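Local structure of pesticidal crystal protein Cry2Aa (Bacillus thuringiensis serovar kurstaki, 1I5P) at residues R548-G553 with V571-N576; N554-V559 with T567-N572. The protein binds midgut epithelial cells of dipteran and lepidopteran larvae and promotes their colloid-osmotic lysis, acting as an insecticidal delta-endotoxin. One frame throughout, in Å; residues are numbered along the deposited sequence.

Overall arrangement
Strand 541-550 runs into the first segment of contact 1, and the chain then continues directly, at 554, into strand 555-561. That strand turns back within a few residues into its antiparallel partner 564-571, and contact 2 (554-559 with 567-572) closes this hairpin. Contact 1 (548-553 with 571-576) closes a wider loop of 17 intervening residues, so contact 2 nests inside it; the two share V571 and N572, and their centres lie about 10 Å apart. Strand 541-550 pairs with 585-597 and 617-626, whereas strand 555-561 of the hairpin pairs with 602-610. Together the contacts therefore join the two sheets of the C-terminal lectin-like sandwich at the chain's passage between them.

Contact 1: residues R548-G553 with V571-N576; sequences RVSSIG and VNTTTN
S551 and T573 grip each other through two hydrogen bonds, only one of them purely backbone. S551 N points almost straight at T573 OG1 (2.7 Å, 170° at the hydrogen), and T573 N returns a bond to S551 O of 2.8 Å. The T573 hydroxyl can receive the first because chi1 of 66° sets it between its own backbone N and carbonyl carbon; it also bonds to R586 O. The S551 carbonyl additionally takes a weak bond from G553 N, which closes an inverse gamma turn centred on I552.

Within the segments, two polar side chains brace the bends. N572 OD1 accepts T574 N in its carbonyl plane at 2.9 Å, forming an Asx turn. S551 OG reaches G553 O at 2.7 Å, coming from above that carbonyl's plane, and also meets S555 OG. The N572 amide lies against the G553 peptide, ND2 being 3.0 Å from G553 C, but the angle to G553 O is too poor for a bond.

Apolar contact is slight: V549 CG2 meets V571 CG1 at 4.0 Å, the side chains crossing nearly perpendicularly. Separately, the T573 CG2 methyl rests against a carbonyl, 3.6 Å from V549 O.

Around this junction, strand 585-597 lies alongside, with backbone bonding between V549 and S588, S550 OG bonded to R586 N, and V549 packed on I590, while F617 of strand 617-626 also packs on V549 in the jelly-roll sandwich.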
ATOM      1  N   ARG A 548      11.475  -5.246  11.856  1.00 15.88           N
ATOM      2  CA  ARG A 548      10.153  -5.690  12.265  1.00 16.38           C
ATOM      3  C   ARG A 548      10.045  -7.096  11.699  1.00 15.74           C
ATOM      4  O   ARG A 548      10.112  -7.295  10.486  1.00 14.81           O
ATOM      5  CB  ARG A 548       9.054  -4.790  11.687  1.00 14.52           C
ATOM      6  CG  ARG A 548       7.644  -5.305  11.965  1.00 14.66           C
ATOM      7  CD  ARG A 548       6.584  -4.214  11.844  1.00 17.16           C
ATOM      8  NE  ARG A 548       6.679  -3.230  12.921  1.00 14.17           N
ATOM      9  CZ  ARG A 548       5.795  -2.259  13.134  1.00 14.73           C
ATOM     10  NH1 ARG A 548       4.737  -2.132  12.344  1.00 14.04           N
ATOM     11  NH2 ARG A 548       5.966  -1.412  14.143  1.00 12.93           N
ATOM     12  N   VAL A 549       9.899  -8.075  12.583  1.00 17.62           N
ATOM     13  CA  VAL A 549       9.827  -9.458  12.145  1.00 17.00           C
ATOM     14  C   VAL A 549       8.835 -10.275  12.945  1.00 18.25           C
ATOM     15  O   VAL A 549       8.390  -9.872  14.024  1.00 16.41           O
ATOM     16  CB  VAL A 549      11.205 -10.156  12.274  1.00 17.68           C
ATOM     17  CG1 VAL A 549      12.314  -9.237  11.779  1.00 14.54           C
ATOM     18  CG2 VAL A 549      11.451 -10.554  13.731  1.00 15.24           C
ATOM     19  N   SER A 550       8.507 -11.441  12.403  1.00 17.16           N
ATOM     20  CA  SER A 550       7.607 -12.371  13.065  1.00 18.75           C
ATOM     21  C   SER A 550       8.295 -13.727  13.016  1.00 19.41           C
ATOM     22  O   SER A 550       8.772 -14.148  11.963  1.00 19.22           O
ATOM     23  CB  SER A 550       6.261 -12.446  12.344  1.00 15.94           C
ATOM     24  OG  SER A 550       5.409 -13.382  12.986  1.00 16.15           O
ATOM     25  N   SER A 551       8.355 -14.402  14.156  1.00 20.94           N
ATOM     26  CA  SER A 551       9.000 -15.703  14.219  1.00 24.01           C
ATOM     27  C   SER A 551       8.269 -16.595  15.216  1.00 24.48           C
ATOM     28  O   SER A 551       8.517 -16.529  16.421  1.00 22.39           O
ATOM     29  CB  SER A 551      10.467 -15.534  14.635  1.00 23.92           C
ATOM     30  OG  SER A 551      11.154 -16.774  14.632  1.00 27.20           O
ATOM     31  N   ILE A 552       7.353 -17.414  14.711  1.00 25.78           N
ATOM     32  CA  ILE A 552       6.610 -18.319  15.575  1.00 27.58           C
ATOM     33  C   ILE A 552       7.500 -19.537  15.769  1.00 28.04           C
ATOM     34  O   ILE A 552       7.233 -20.621  15.256  1.00 28.67           O
ATOM     35  CB  ILE A 552       5.276 -18.737  14.942  1.00 26.65           C
ATOM     36  CG1 ILE A 552       4.591 -17.515  14.322  1.00 24.15           C
ATOM     37  CG2 ILE A 552       4.383 -19.369  16.001  1.00 23.26           C
ATOM     38  CD1 ILE A 552       4.376 -16.367  15.295  1.00 21.71           C
ATOM     39  N   GLY A 553       8.575 -19.314  16.511  1.00 30.09           N
ATOM     40  CA  GLY A 553       9.560 -20.340  16.781  1.00 30.45           C
ATOM     41  C   GLY A 553      10.865 -19.590  16.932  1.00 31.72           C
ATOM     42  O   GLY A 553      10.874 -18.360  16.847  1.00 28.67           O
ATOM     43  N   VAL A 571      15.403 -15.190  18.529  1.00 27.56           N
ATOM     44  CA  VAL A 571      14.361 -14.281  18.083  1.00 25.45           C
ATOM     45  C   VAL A 571      13.097 -15.122  18.008  1.00 23.37           C
ATOM     46  O   VAL A 571      13.021 -16.075  17.239  1.00 22.09           O
ATOM     47  CB  VAL A 571      14.678 -13.694  16.693  1.00 25.86           C
ATOM     48  CG1 VAL A 571      13.502 -12.863  16.194  1.00 21.66           C
ATOM     49  CG2 VAL A 571      15.933 -12.836  16.774  1.00 26.86           C
ATOM     50  N   ASN A 572      12.112 -14.780  18.828  1.00 23.57           N
ATOM     51  CA  ASN A 572      10.862 -15.526  18.850  1.00 23.31           C
ATOM     52  C   ASN A 572       9.741 -14.580  19.224  1.00 22.12           C
ATOM     53  O   ASN A 572       9.753 -13.999  20.308  1.00 22.20           O
ATOM     54  CB  ASN A 572      10.937 -16.651  19.881  1.00 24.39           C
ATOM     55  CG  ASN A 572       9.872 -17.699  19.671  1.00 26.93           C
ATOM     56  OD1 ASN A 572       8.710 -17.380  19.414  1.00 24.68           O
ATOM     57  ND2 ASN A 572      10.261 -18.966  19.785  1.00 28.49           N
ATOM     58  N   THR A 573       8.768 -14.431  18.333  1.00 21.07           N
ATOM     59  CA  THR A 573       7.652 -13.525  18.584  1.00 19.08           C
ATOM     60  C   THR A 573       6.357 -14.267  18.878  1.00 19.81           C
ATOM     61  O   THR A 573       5.268 -13.715  18.724  1.00 15.79           O
ATOM     62  CB  THR A 573       7.420 -12.604  17.375  1.00 19.85           C
ATOM     63  OG1 THR A 573       6.984 -13.389  16.259  1.00 20.47           O
ATOM     64  CG2 THR A 573       8.711 -11.877  17.003  1.00 17.96           C
ATOM     65  N   THR A 574       6.479 -15.523  19.300  1.00 21.34           N
ATOM     66  CA  THR A 574       5.311 -16.338  19.623  1.00 22.40           C
ATOM     67  C   THR A 574       4.440 -15.632  20.655  1.00 22.87           C
ATOM     68  O   THR A 574       3.239 -15.452  20.444  1.00 19.77           O
ATOM     69  CB  THR A 574       5.720 -17.710  20.189  1.00 23.18           C
ATOM     70  OG1 THR A 574       6.478 -18.429  19.207  1.00 24.01           O
ATOM     71  CG2 THR A 574       4.489 -18.514  20.556  1.00 23.99           C
ATOM     72  N   THR A 575       5.055 -15.232  21.766  1.00 24.15           N
ATOM     73  CA  THR A 575       4.336 -14.542  22.832  1.00 26.15           C
ATOM     74  C   THR A 575       4.910 -13.147  23.092  1.00 26.19           C
ATOM     75  O   THR A 575       4.211 -12.271  23.600  1.00 27.59           O
ATOM     76  CB  THR A 575       4.359 -15.362  24.144  1.00 26.03           C
ATOM     77  OG1 THR A 575       5.704 -15.744  24.457  1.00 27.79           O
ATOM     78  CG2 THR A 575       3.506 -16.612  23.998  1.00 28.86           C
ATOM     79  N   ASN A 576       6.180 -12.952  22.747  1.00 25.18           N
ATOM     80  CA  ASN A 576       6.841 -11.661  22.914  1.00 24.89           C
ATOM     81  C   ASN A 576       6.672 -10.866  21.623  1.00 22.62           C
ATOM     82  O   ASN A 576       7.555 -10.854  20.762  1.00 22.38           O
ATOM     83  CB  ASN A 576       8.328 -11.857  23.217  1.00 28.02           C
ATOM     84  CG  ASN A 576       8.581 -12.280  24.650  1.00 33.36           C
ATOM     85  OD1 ASN A 576       9.494 -13.061  24.924  1.00 36.00           O
ATOM     86  ND2 ASN A 576       7.784 -11.754  25.574  1.00 34.62           N
TER

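Contact 2: residues N554-V559 with T567-N572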
ATOM      1  N   ASN A 554      11.963 -20.301  17.159  1.00 33.58           N
ATOM      2  CA  ASN A 554      13.250 -19.637  17.311  1.00 34.03           C
ATOM      3  C   ASN A 554      13.973 -19.435  15.994  1.00 32.73           C
ATOM      4  O   ASN A 554      13.903 -20.266  15.088  1.00 32.03           O
ATOM      5  CB  ASN A 554      14.156 -20.414  18.260  1.00 38.82           C
ATOM      6  CG  ASN A 554      13.771 -20.236  19.707  1.00 43.30           C
ATOM      7  OD1 ASN A 554      13.559 -19.120  20.174  1.00 46.79           O
ATOM      8  ND2 ASN A 554      13.688 -21.346  20.432  1.00 46.58           N
ATOM      9  N   SER A 555      14.668 -18.309  15.910  1.00 29.73           N
ATOM     10  CA  SER A 555      15.425 -17.957  14.728  1.00 28.38           C
ATOM     11  C   SER A 555      16.596 -17.076  15.141  1.00 25.93           C
ATOM     12  O   SER A 555      16.607 -16.517  16.240  1.00 25.73           O
ATOM     13  CB  SER A 555      14.528 -17.222  13.726  1.00 28.37           C
ATOM     14  OG  SER A 555      13.876 -16.119  14.333  1.00 34.06           O
ATOM     15  N   THR A 556      17.589 -16.966  14.267  1.00 23.62           N
ATOM     16  CA  THR A 556      18.757 -16.149  14.553  1.00 22.23           C
ATOM     17  C   THR A 556      18.973 -15.165  13.414  1.00 21.03           C
ATOM     18  O   THR A 556      18.994 -15.548  12.242  1.00 20.87           O
ATOM     19  CB  THR A 556      20.021 -17.013  14.712  1.00 23.42           C
ATOM     20  OG1 THR A 556      19.820 -17.954  15.774  1.00 25.34           O
ATOM     21  CG2 THR A 556      21.230 -16.138  15.040  1.00 21.01           C
ATOM     22  N   ILE A 557      19.133 -13.894  13.763  1.00 21.02           N
ATOM     23  CA  ILE A 557      19.343 -12.860  12.765  1.00 19.71           C
ATOM     24  C   ILE A 557      20.782 -12.360  12.768  1.00 19.07           C
ATOM     25  O   ILE A 557      21.328 -12.011  13.814  1.00 17.17           O
ATOM     26  CB  ILE A 557      18.411 -11.652  13.008  1.00 19.16           C
ATOM     27  CG1 ILE A 557      16.954 -12.108  13.076  1.00 19.20           C
ATOM     28  CG2 ILE A 557      18.566 -10.643  11.879  1.00 20.45           C
ATOM     29  CD1 ILE A 557      15.986 -11.001  13.428  1.00 20.64           C
ATOM     30  N   ARG A 558      21.392 -12.339  11.589  1.00 20.27           N
ATOM     31  CA  ARG A 558      22.759 -11.855  11.434  1.00 20.67           C
ATOM     32  C   ARG A 558      22.752 -10.723  10.415  1.00 20.55           C
ATOM     33  O   ARG A 558      22.519 -10.937   9.223  1.00 18.38           O
ATOM     34  CB  ARG A 558      23.687 -12.980  10.968  1.00 24.87           C
ATOM     35  CG  ARG A 558      24.023 -13.996  12.060  1.00 30.60           C
ATOM     36  CD  ARG A 558      24.935 -15.097  11.535  1.00 34.01           C
ATOM     37  NE  ARG A 558      25.438 -15.957  12.607  1.00 37.64           N
ATOM     38  CZ  ARG A 558      24.705 -16.838  13.281  1.00 38.22           C
ATOM     39  NH1 ARG A 558      23.417 -16.994  12.999  1.00 38.64           N
ATOM     40  NH2 ARG A 558      25.264 -17.565  14.239  1.00 41.19           N
ATOM     41  N   VAL A 559      22.994  -9.513  10.901  1.00 19.06           N
ATOM     42  CA  VAL A 559      23.004  -8.339  10.047  1.00 19.06           C
ATOM     43  C   VAL A 559      24.429  -7.862   9.811  1.00 18.84           C
ATOM     44  O   VAL A 559      25.195  -7.668  10.752  1.00 19.30           O
ATOM     45  CB  VAL A 559      22.186  -7.191  10.678  1.00 18.57           C
ATOM     46  CG1 VAL A 559      22.206  -5.976   9.767  1.00 15.34           C
ATOM     47  CG2 VAL A 559      20.760  -7.651  10.928  1.00 15.20           C
ATOM     48  N   THR A 567      24.489  -9.902  15.659  1.00 27.05           N
ATOM     49  CA  THR A 567      23.798 -11.174  15.794  1.00 25.46           C
ATOM     50  C   THR A 567      22.748 -11.127  16.896  1.00 25.00           C
ATOM     51  O   THR A 567      23.049 -10.809  18.044  1.00 25.06           O
ATOM     52  CB  THR A 567      24.792 -12.310  16.104  1.00 24.72           C
ATOM     53  OG1 THR A 567      25.808 -12.340  15.097  1.00 22.47           O
ATOM     54  CG2 THR A 567      24.079 -13.652  16.133  1.00 25.21           C
ATOM     55  N   VAL A 568      21.507 -11.431  16.535  1.00 25.26           N
ATOM     56  CA  VAL A 568      20.420 -11.447  17.505  1.00 26.99           C
ATOM     57  C   VAL A 568      19.886 -12.868  17.556  1.00 27.40           C
ATOM     58  O   VAL A 568      19.253 -13.340  16.610  1.00 25.26           O
ATOM     59  CB  VAL A 568      19.283 -10.491  17.110  1.00 26.11           C
ATOM     60  CG1 VAL A 568      18.211 -10.494  18.185  1.00 25.23           C
ATOM     61  CG2 VAL A 568      19.837  -9.087  16.914  1.00 26.71           C
ATOM     62  N   SER A 569      20.155 -13.546  18.667  1.00 28.75           N
ATOM     63  CA  SER A 569      19.730 -14.929  18.845  1.00 30.94           C
ATOM     64  C   SER A 569      18.424 -15.069  19.604  1.00 30.01           C
ATOM     65  O   SER A 569      17.980 -14.151  20.287  1.00 30.92           O
ATOM     66  CB  SER A 569      20.816 -15.715  19.582  1.00 31.82           C
ATOM     67  OG  SER A 569      22.056 -15.616  18.911  1.00 36.39           O
ATOM     68  N   ASN A 570      17.818 -16.241  19.479  1.00 31.07           N
ATOM     69  CA  ASN A 570      16.571 -16.542  20.159  1.00 31.16           C
ATOM     70  C   ASN A 570      15.466 -15.561  19.800  1.00 29.61           C
ATOM     71  O   ASN A 570      14.694 -15.137  20.659  1.00 28.07           O
ATOM     72  CB  ASN A 570      16.797 -16.549  21.672  1.00 33.35           C
ATOM     73  CG  ASN A 570      17.875 -17.529  22.091  1.00 35.75           C
ATOM     74  OD1 ASN A 570      17.848 -18.698  21.707  1.00 38.82           O
ATOM     75  ND2 ASN A 570      18.831 -17.055  22.884  1.00 35.06           N
ATOM     76  N   VAL A 571      15.403 -15.190  18.529  1.00 27.56           N
ATOM     77  CA  VAL A 571      14.361 -14.281  18.083  1.00 25.45           C
ATOM     78  C   VAL A 571      13.097 -15.122  18.008  1.00 23.37           C
ATOM     79  O   VAL A 571      13.021 -16.075  17.239  1.00 22.09           O
ATOM     80  CB  VAL A 571      14.678 -13.694  16.693  1.00 25.86           C
ATOM     81  CG1 VAL A 571      13.502 -12.863  16.194  1.00 21.66           C
ATOM     82  CG2 VAL A 571      15.933 -12.836  16.774  1.00 26.86           C
ATOM     83  N   ASN A 572      12.112 -14.780  18.828  1.00 23.57           N
ATOM     84  CA  ASN A 572      10.862 -15.526  18.850  1.00 23.31           C
ATOM     85  C   ASN A 572       9.741 -14.580  19.224  1.00 22.12           C
ATOM     86  O   ASN A 572       9.753 -13.999  20.308  1.00 22.20           O
ATOM     87  CB  ASN A 572      10.937 -16.651  19.881  1.00 24.39           C
ATOM     88  CG  ASN A 572       9.872 -17.699  19.671  1.00 26.93           C
ATOM     89  OD1 ASN A 572       8.710 -17.380  19.414  1.00 24.68           O
ATOM     90  ND2 ASN A 572      10.261 -18.966  19.785  1.00 28.49           N
TER
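I557 begins its path across the hairpin at CB, 4.4 Å from V568 CB, its partner in an antiparallel hydrogen-bonded pair. With chi1 at -55°, CG1 lies beside the backbone N and leads along the hairpin to V571 CG2, 3.9 Å away. The chain then extends, and CD1 ends 3.8 Å from V571 CG2 and 4.2 Å from V571 CG1, the two side chains crossing at about a right angle. L547 and F617 also pack on I557, on the inward side of the sandwich.

Two nearly straight bonds fix this pair: I557 N to V568 O and V568 N to I557 O (2.8 Å, 168°). The second strand of the hairpin turns a corner at N570. Past it V571 N bonds to S555 O in the carbonyl plane, at 2.9 Å, while the return bond from S555 N to V571 O is weak.

R558 and T567 emerge on the other face side by side, T567 CG2 lying over one face of the guanidinium and 3.9 Å from T556 CG2. At the opposite end, N572 ND2 gives N554 OD1 a weak bond of 3.3 Å, the amide planes 88° apart.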